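Peptidase M16 domain protein (Alicyclobacillus acidocaldarius subsp. acidocaldarius DSM 446, PDB 4XEA) is a putative metallopeptidase of the M16 family that binds metal ions and probably hydrolyses peptide bonds. Local coordinates at residues Q271-A274 with M275-L279; D389-A392 with V393-M397. One frame throughout, in Å; residues are numbered along the deposited sequence.

Interaction 1: residues Q271-A274 with M275-L279; sequences QDTA and MTILL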
# COMPACT_ATOMS: atom_id res chain seq x y z
N GLN A 271 1.72 -24.63 -8.84
CA GLN A 271 0.99 -24.88 -7.57
C GLN A 271 0.62 -23.55 -6.87
O GLN A 271 -0.48 -23.42 -6.34
CB GLN A 271 1.87 -25.74 -6.67
CG GLN A 271 1.18 -26.28 -5.43
CD GLN A 271 2.03 -27.32 -4.76
OE1 GLN A 271 2.27 -28.38 -5.33
NE2 GLN A 271 2.49 -27.04 -3.56
N ASP A 272 1.53 -22.59 -6.90
CA ASP A 272 1.28 -21.24 -6.35
C ASP A 272 0.13 -20.52 -7.12
O ASP A 272 -0.79 -19.92 -6.51
CB ASP A 272 2.58 -20.44 -6.41
CG ASP A 272 2.56 -19.16 -5.57
OD1 ASP A 272 1.84 -19.06 -4.56
OD2 ASP A 272 3.32 -18.23 -5.94
N THR A 273 0.15 -20.61 -8.44
CA THR A 273 -0.87 -19.98 -9.26
C THR A 273 -2.23 -20.64 -9.03
O THR A 273 -3.23 -19.96 -8.83
CB THR A 273 -0.51 -20.03 -10.74
OG1 THR A 273 0.74 -19.37 -10.91
CG2 THR A 273 -1.55 -19.31 -11.58
N ALA A 274 -2.22 -21.96 -9.00
CA ALA A 274 -3.42 -22.72 -8.74
C ALA A 274 -4.04 -22.36 -7.36
O ALA A 274 -5.25 -22.25 -7.25
CB ALA A 274 -3.14 -24.21 -8.83
N MSE A 275 -3.23 -22.20 -6.34
CA MSE A 275 -3.76 -21.81 -5.03
C MSE A 275 -4.33 -20.38 -5.04
O MSE A 275 -5.29 -20.07 -4.32
CB MSE A 275 -2.70 -21.97 -3.94
CG MSE A 275 -2.37 -23.40 -3.59
SE MSE A 275 -3.90 -24.40 -3.02
CE MSE A 275 -4.24 -23.44 -1.33
N THR A 276 -3.73 -19.48 -5.82
CA THR A 276 -4.20 -18.09 -5.83
C THR A 276 -5.66 -18.13 -6.31
O THR A 276 -6.54 -17.49 -5.70
CB THR A 276 -3.30 -17.20 -6.71
OG1 THR A 276 -1.97 -17.23 -6.17
CG2 THR A 276 -3.76 -15.75 -6.75
N ILE A 277 -5.92 -18.90 -7.38
CA ILE A 277 -7.26 -19.00 -7.94
C ILE A 277 -8.21 -19.67 -6.95
O ILE A 277 -9.28 -19.14 -6.69
CB ILE A 277 -7.30 -19.77 -9.28
CG1 ILE A 277 -6.49 -19.04 -10.34
CG2 ILE A 277 -8.76 -19.93 -9.75
CD1 ILE A 277 -5.93 -19.95 -11.44
N LEU A 278 -7.77 -20.79 -6.39
CA LEU A 278 -8.60 -21.57 -5.46
C LEU A 278 -9.01 -20.81 -4.20
O LEU A 278 -10.17 -20.84 -3.80
CB LEU A 278 -7.90 -22.88 -5.09
CG LEU A 278 -8.68 -23.95 -4.35
CD1 LEU A 278 -9.98 -24.28 -5.03
CD2 LEU A 278 -7.82 -25.21 -4.17
N LEU A 279 -8.05 -20.14 -3.58
CA LEU A 279 -8.30 -19.35 -2.37
C LEU A 279 -9.23 -18.16 -2.63
O LEU A 279 -10.06 -17.83 -1.79
CB LEU A 279 -6.99 -18.89 -1.74
CG LEU A 279 -6.15 -20.02 -1.16
CD1 LEU A 279 -4.81 -19.47 -0.58
CD2 LEU A 279 -6.91 -20.84 -0.10

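Interaction 2: residues D389-A392 with V393-M397; sequences DVIA and VLQTM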
# COMPACT_ATOMS: atom_id res chain seq x y z
N ASP A 389 4.88 -17.80 -18.63
CA ASP A 389 4.73 -19.08 -17.95
C ASP A 389 3.54 -19.00 -16.97
O ASP A 389 2.79 -19.97 -16.84
CB ASP A 389 5.99 -19.49 -17.15
CG ASP A 389 7.25 -19.74 -18.03
OD1 ASP A 389 7.15 -19.94 -19.26
OD2 ASP A 389 8.35 -19.78 -17.40
N VAL A 390 3.43 -17.88 -16.25
CA VAL A 390 2.35 -17.67 -15.29
C VAL A 390 1.03 -17.51 -16.04
O VAL A 390 0.07 -18.23 -15.79
CB VAL A 390 2.63 -16.44 -14.38
CG1 VAL A 390 1.46 -16.13 -13.41
CG2 VAL A 390 3.92 -16.66 -13.61
N ILE A 391 1.03 -16.63 -17.03
CA ILE A 391 -0.18 -16.43 -17.81
C ILE A 391 -0.67 -17.76 -18.39
O ILE A 391 -1.86 -18.05 -18.31
CB ILE A 391 0.05 -15.42 -18.96
CG1 ILE A 391 0.31 -14.04 -18.37
CG2 ILE A 391 -1.14 -15.42 -19.92
CD1 ILE A 391 -0.88 -13.41 -17.58
N ALA A 392 0.24 -18.56 -18.93
CA ALA A 392 -0.15 -19.82 -19.54
C ALA A 392 -0.79 -20.80 -18.53
O ALA A 392 -1.73 -21.51 -18.88
CB ALA A 392 1.03 -20.49 -20.31
N VAL A 393 -0.32 -20.82 -17.28
CA VAL A 393 -0.96 -21.64 -16.24
C VAL A 393 -2.38 -21.10 -15.94
O VAL A 393 -3.31 -21.88 -15.77
CB VAL A 393 -0.10 -21.76 -14.95
CG1 VAL A 393 -0.88 -22.47 -13.83
CG2 VAL A 393 1.19 -22.51 -15.25
N LEU A 394 -2.54 -19.79 -15.93
CA LEU A 394 -3.85 -19.17 -15.70
C LEU A 394 -4.86 -19.50 -16.80
O LEU A 394 -6.04 -19.62 -16.50
CB LEU A 394 -3.73 -17.65 -15.57
CG LEU A 394 -3.15 -17.14 -14.24
CD1 LEU A 394 -2.48 -15.79 -14.41
CD2 LEU A 394 -4.25 -17.07 -13.20
N GLN A 395 -4.38 -19.64 -18.05
CA GLN A 395 -5.22 -19.98 -19.20
C GLN A 395 -5.62 -21.44 -19.25
O GLN A 395 -6.73 -21.76 -19.66
CB GLN A 395 -4.48 -19.70 -20.51
CG GLN A 395 -4.23 -18.24 -20.83
CD GLN A 395 -3.31 -18.06 -22.04
OE1 GLN A 395 -2.39 -18.85 -22.27
NE2 GLN A 395 -3.55 -17.01 -22.81
N THR A 396 -4.70 -22.32 -18.84
CA THR A 396 -4.84 -23.75 -19.07
C THR A 396 -5.30 -24.52 -17.82
O THR A 396 -5.77 -25.65 -17.90
CB THR A 396 -3.52 -24.34 -19.58
OG1 THR A 396 -2.50 -24.12 -18.61
CG2 THR A 396 -3.13 -23.69 -20.90
N MSE A 397 -5.18 -23.90 -16.66
CA MSE A 397 -5.70 -24.46 -15.42
C MSE A 397 -7.14 -25.02 -15.58
O MSE A 397 -7.98 -24.37 -16.22
CB MSE A 397 -5.66 -23.36 -14.39
CG MSE A 397 -6.36 -23.69 -13.17
SE MSE A 397 -5.23 -24.69 -12.04
CE MSE A 397 -6.00 -23.74 -10.55

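Interaction 1: residues Q271-A274 with M275-L279
With T276 OG1 set beside its own backbone N and anti to the carbonyl carbon (chi1 -60°), the hydroxyl turns back along the helix and gives a hydrogen bond of 3.0 Å to D272 O. The backbone N of T276 gives that oxygen a second bond, and the two donors come from opposite faces of the carbonyl plane. Threonine suits this partly exposed position because its hydroxyl is satisfied one turn back while the CG2 methyl takes the position anti to the backbone N. A valine here has no hydroxyl, so D272 O would probably be held less firmly, gripped from one face by T276 N alone where two donors now meet it.

M275, a selenomethionine, also starts beside its backbone N (chi1 -72°), which lays CG 3.3 Å from Q271 O; further bends at chi2 and chi3 then carry the selenium end away from this turn, and the side chain also touches Y307, R405 and H409. All of this lies within helix 265-283, in the part of the fold assigned to the inactive M16 domain, between strand 304-309 on one flank and helices 387-396 and 399-409 on others. The alpha-helical ladder continues with I277 N to T273 O at 3.2 Å and L278 N to A274 O at 3.0 Å, both fairly straight. Over the first of these rungs, I277 CD1 comes within 3.8 Å of T273 O, and its loose approach to T273 CG2 is 4.4 Å. These branched residues give the helix an apolar flank facing L394, while T273 OG1 is paired with I269 O and D272 OD2 with the hydroxyl of Y377.

Interaction 2: residues D389-A392 with V393-M397
In the C-terminal turns of helix 387-396, one face of the flat Q395 amide is met by the CG2 methyl of I391, which stands almost straight above CD at 4.0 Å. On that same side OE1 passes A392 CA at 3.7 Å. NE2 is hydrogen-bonded to V1 O, at the start of the chain, which probably helps fix the rotation of the amide. Glutamine fits a partly exposed place of this kind: its extended chain offers methylenes to the helix, with CG 3.5 Å from I391 O, and its amide can serve a polar partner further out.

The helix lies against helices 265-283 and 346-363; M397 is the first residue to leave helical geometry. Along the buried flank V390 and L394 run side by side and point the same way, CG1 of V390 meeting CD1 of L394 at 4.1 Å. I391 CD1 approaches the same leucine methyl at 4.3 Å, and both isoleucine and leucine also pack on M357. Beta-branched and leucine side chains suit this flank, being apolar and able to pack against the neighbouring helices and loop: L394 on T273 and I277, I391 on L361, V390 on F385. In the same turn L394 N is hydrogen-bonded to V390 O at 3.0 Å.

The helix finishes with a polar arrangement. R353 NH1 is hydrogen-bonded to both L394 O and M397 O, which puts a guanidinium at the C-terminal end of the helix, where its charge would probably suit the partial negative charge of the helix dipole. The exposed T396 holds OG1 between its backbone N and carbonyl carbon (chi1 60°), and A392 O receives T396 OG1 at 2.7 Å and T396 N at 3.1 Å, from opposite faces of its carbonyl plane.

Overall arrangement
Both interactions are successive turns of single helices, and their centres lie 11 Å apart. Interaction 1 is the more buried, in the middle of helix 265-283; interaction 2 occupies the end of helix 387-396, where one flank is covered and T396 is exposed. The two helices touch through T273 and I277 against L394, with T273 CG2 3.8 Å from L394 CG, and M397, just past the end of helix 387-396, adds CE against A274 CA, where the small side chain of A274 probably allows the close approach. A threonine hydroxyl returned to the carbonyl four residues earlier occurs in both, but from different rotamers, one within a continuing helix and the other at its close.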